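Local coordinates for N-terminal domain of PorA (28-171) (PDB 6KJK), which is the N-terminal beta-sandwich domain of a type IX secretion system cargo protein that appears to influence PorXY-SigP signalling, at residues Glu90-Arg95 with Phe109-Phe114. Sequence-based numbering, arbitrary orientation. Where two conformers were deposited one is given.
Sequences EPLSLR and FTFSCF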
loop_
_atom_site.group_PDB
_atom_site.type_symbol
_atom_site.label_atom_id
_atom_site.label_comp_id
_atom_site.label_asym_id
_atom_site.label_seq_id
_atom_site.Cartn_x
_atom_site.Cartn_y
_atom_site.Cartn_z
ATOM N N GLU A 90 4.454 -2.840 -11.826
ATOM C CA GLU A 90 4.715 -1.502 -11.377
ATOM C C GLU A 90 4.999 -1.527 -9.875
ATOM O O GLU A 90 4.165 -2.031 -9.100
ATOM C CB GLU A 90 3.534 -0.612 -11.649
ATOM C CG GLU A 90 3.760 0.833 -11.232
ATOM C CD GLU A 90 4.762 1.576 -12.128
ATOM O OE1 GLU A 90 5.580 0.924 -12.814
ATOM O OE2 GLU A 90 4.716 2.829 -12.114
ATOM N N PRO A 91 6.112 -0.980 -9.426
ATOM C CA PRO A 91 6.362 -0.941 -7.974
ATOM C C PRO A 91 5.274 -0.189 -7.228
ATOM O O PRO A 91 4.720 0.807 -7.699
ATOM C CB PRO A 91 7.705 -0.200 -7.864
ATOM C CG PRO A 91 8.371 -0.467 -9.186
ATOM C CD PRO A 91 7.275 -0.504 -10.203
ATOM N N LEU A 92 4.998 -0.664 -6.028
ATOM C CA LEU A 92 4.014 -0.113 -5.125
ATOM C C LEU A 92 4.659 -0.024 -3.757
ATOM O O LEU A 92 5.221 -1.009 -3.268
ATOM C CB LEU A 92 2.826 -1.087 -5.029
ATOM C CG LEU A 92 1.804 -0.800 -3.945
ATOM C CD1 LEU A 92 1.132 0.576 -4.134
ATOM C CD2 LEU A 92 0.779 -1.931 -3.926
ATOM N N SER A 93 4.583 1.134 -3.122
ATOM C CA SER A 93 5.047 1.215 -1.749
ATOM C C SER A 93 4.113 2.082 -0.922
ATOM O O SER A 93 3.447 2.992 -1.431
ATOM C CB SER A 93 6.477 1.705 -1.614
ATOM O OG SER A 93 6.603 3.034 -2.029
ATOM N N LEU A 94 4.086 1.801 0.373
ATOM C CA LEU A 94 3.328 2.608 1.318
ATOM C C LEU A 94 4.183 2.793 2.554
ATOM O O LEU A 94 4.578 1.802 3.180
ATOM C CB LEU A 94 2.010 1.904 1.679
ATOM C CG LEU A 94 1.090 2.644 2.646
ATOM C CD1 LEU A 94 0.605 3.935 2.030
ATOM C CD2 LEU A 94 -0.093 1.755 3.047
ATOM N N ARG A 95 4.483 4.031 2.891
ATOM C CA ARG A 95 5.286 4.342 4.051
ATOM C C ARG A 95 4.373 4.931 5.115
ATOM O O ARG A 95 3.548 5.814 4.827
ATOM C CB ARG A 95 6.327 5.379 3.660
ATOM C CG ARG A 95 7.509 4.825 2.892
ATOM C CD ARG A 95 8.376 6.001 2.443
ATOM N NE ARG A 95 9.719 5.649 1.980
ATOM C CZ ARG A 95 10.033 5.415 0.710
ATOM N NH1 ARG A 95 9.092 5.454 -0.229
ATOM N NH2 ARG A 95 11.285 5.117 0.376
ATOM N N PHE A 109 -4.171 -0.322 6.697
ATOM C CA PHE A 109 -4.543 0.307 5.449
ATOM C C PHE A 109 -5.063 -0.753 4.506
ATOM O O PHE A 109 -4.683 -1.930 4.600
ATOM C CB PHE A 109 -3.324 0.978 4.803
ATOM C CG PHE A 109 -2.731 2.079 5.659
ATOM C CD1 PHE A 109 -1.778 1.800 6.624
ATOM C CD2 PHE A 109 -3.158 3.398 5.505
ATOM C CE1 PHE A 109 -1.238 2.831 7.386
ATOM C CE2 PHE A 109 -2.610 4.396 6.251
ATOM C CZ PHE A 109 -1.653 4.130 7.183
ATOM N N THR A 110 -5.896 -0.336 3.572
ATOM C CA THR A 110 -6.259 -1.189 2.445
ATOM C C THR A 110 -5.884 -0.443 1.184
ATOM O O THR A 110 -6.159 0.753 1.071
ATOM C CB THR A 110 -7.750 -1.540 2.464
ATOM O OG1 THR A 110 -8.041 -2.246 3.681
ATOM C CG2 THR A 110 -8.139 -2.407 1.268
ATOM N N PHE A 111 -5.243 -1.137 0.256
ATOM C CA PHE A 111 -4.910 -0.600 -1.055
ATOM C C PHE A 111 -5.668 -1.425 -2.079
ATOM O O PHE A 111 -5.594 -2.673 -2.056
ATOM C CB PHE A 111 -3.410 -0.703 -1.310
ATOM C CG PHE A 111 -3.030 -0.354 -2.722
ATOM C CD1 PHE A 111 -2.807 0.969 -3.103
ATOM C CD2 PHE A 111 -2.937 -1.347 -3.684
ATOM C CE1 PHE A 111 -2.449 1.276 -4.426
ATOM C CE2 PHE A 111 -2.599 -1.053 -5.006
ATOM C CZ PHE A 111 -2.347 0.252 -5.357
ATOM N N SER A 112 -6.319 -0.759 -3.023
ATOM C CA SER A 112 -6.887 -1.459 -4.168
ATOM C C SER A 112 -6.506 -0.782 -5.463
ATOM O O SER A 112 -6.384 0.440 -5.551
ATOM C CB SER A 112 -8.423 -1.516 -4.115
ATOM O OG SER A 112 -8.858 -2.257 -2.987
ATOM N N CYS A 113 -6.403 -1.609 -6.480
ATOM C CA CYS A 113 -6.219 -1.187 -7.859
ATOM C C CYS A 113 -7.595 -1.149 -8.523
ATOM O O CYS A 113 -8.344 -2.125 -8.430
ATOM C CB CYS A 113 -5.343 -2.248 -8.546
ATOM S SG CYS A 113 -4.585 -1.846 -10.095
ATOM N N PHE A 114 -7.918 -0.048 -9.182
ATOM C CA PHE A 114 -9.179 0.055 -9.889
ATOM C C PHE A 114 -8.902 0.308 -11.362
ATOM O O PHE A 114 -7.888 0.937 -11.710
ATOM C CB PHE A 114 -9.953 1.272 -9.395
ATOM C CG PHE A 114 -10.470 1.135 -8.001
ATOM C CD1 PHE A 114 -9.668 1.445 -6.894
ATOM C CD2 PHE A 114 -11.781 0.736 -7.784
ATOM C CE1 PHE A 114 -10.176 1.333 -5.608
ATOM C CE2 PHE A 114 -12.280 0.631 -6.493
ATOM C CZ PHE A 114 -11.462 0.933 -5.413
#
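Leu92 meets the ring of Phe111, and Leu94 meets the ring of Phe109. These two leucine-phenylalanine pairs join strands from the two facing sheets of the domain. The contact is wholly apolar. The backbones stay well apart, with 9.2 Å between Leu94 CA and Phe111 CA, as expected for strands packed face to face across a sandwich.

Leu92 and Phe111 approach from opposite directions. Both methyls of Leu92 lie against one face of the ring. Leu92 CD1 is 3.9 Å from the ring centroid of Phe111 and 21° off the ring normal, a CH-pi contact displaced somewhat toward the rim, on the CE1 and CZ side. Leu92 CD2 lies nearer the CD2-CE2 side of the ring, 3.7 Å from CE2 of Phe111. The two methyls thus spread across that one face.

Leu94 uses a single methyl. Leu94 CD2 comes obliquely to the root of the Phe109 side chain, 3.7 Å from CG and 3.8 Å from CB of Phe109. Leu94 CD2 is 4.2 Å from the centroid of the Phe109 ring, an off-centre CH-pi contact. Phe109 has its CG anti to the carbonyl carbon (chi1 -62°), which leaves CB and CG rather than the ring centre nearest to this methyl.

All four side chains are buried, close to the centre of the chain. Phe109 also meets Phe65 and makes an edge-to-face contact with Tyr96. Strand 90-99 lies between strands 31-42 and 64-69 in its antiparallel sheet, and Leu92 also packs on Leu67. In the opposing mixed sheet, strand 105-115 runs between strands 48-58 and 125-133, where Phe111 touches Val127 and Leu94 reaches across to Ile129 and Phe131.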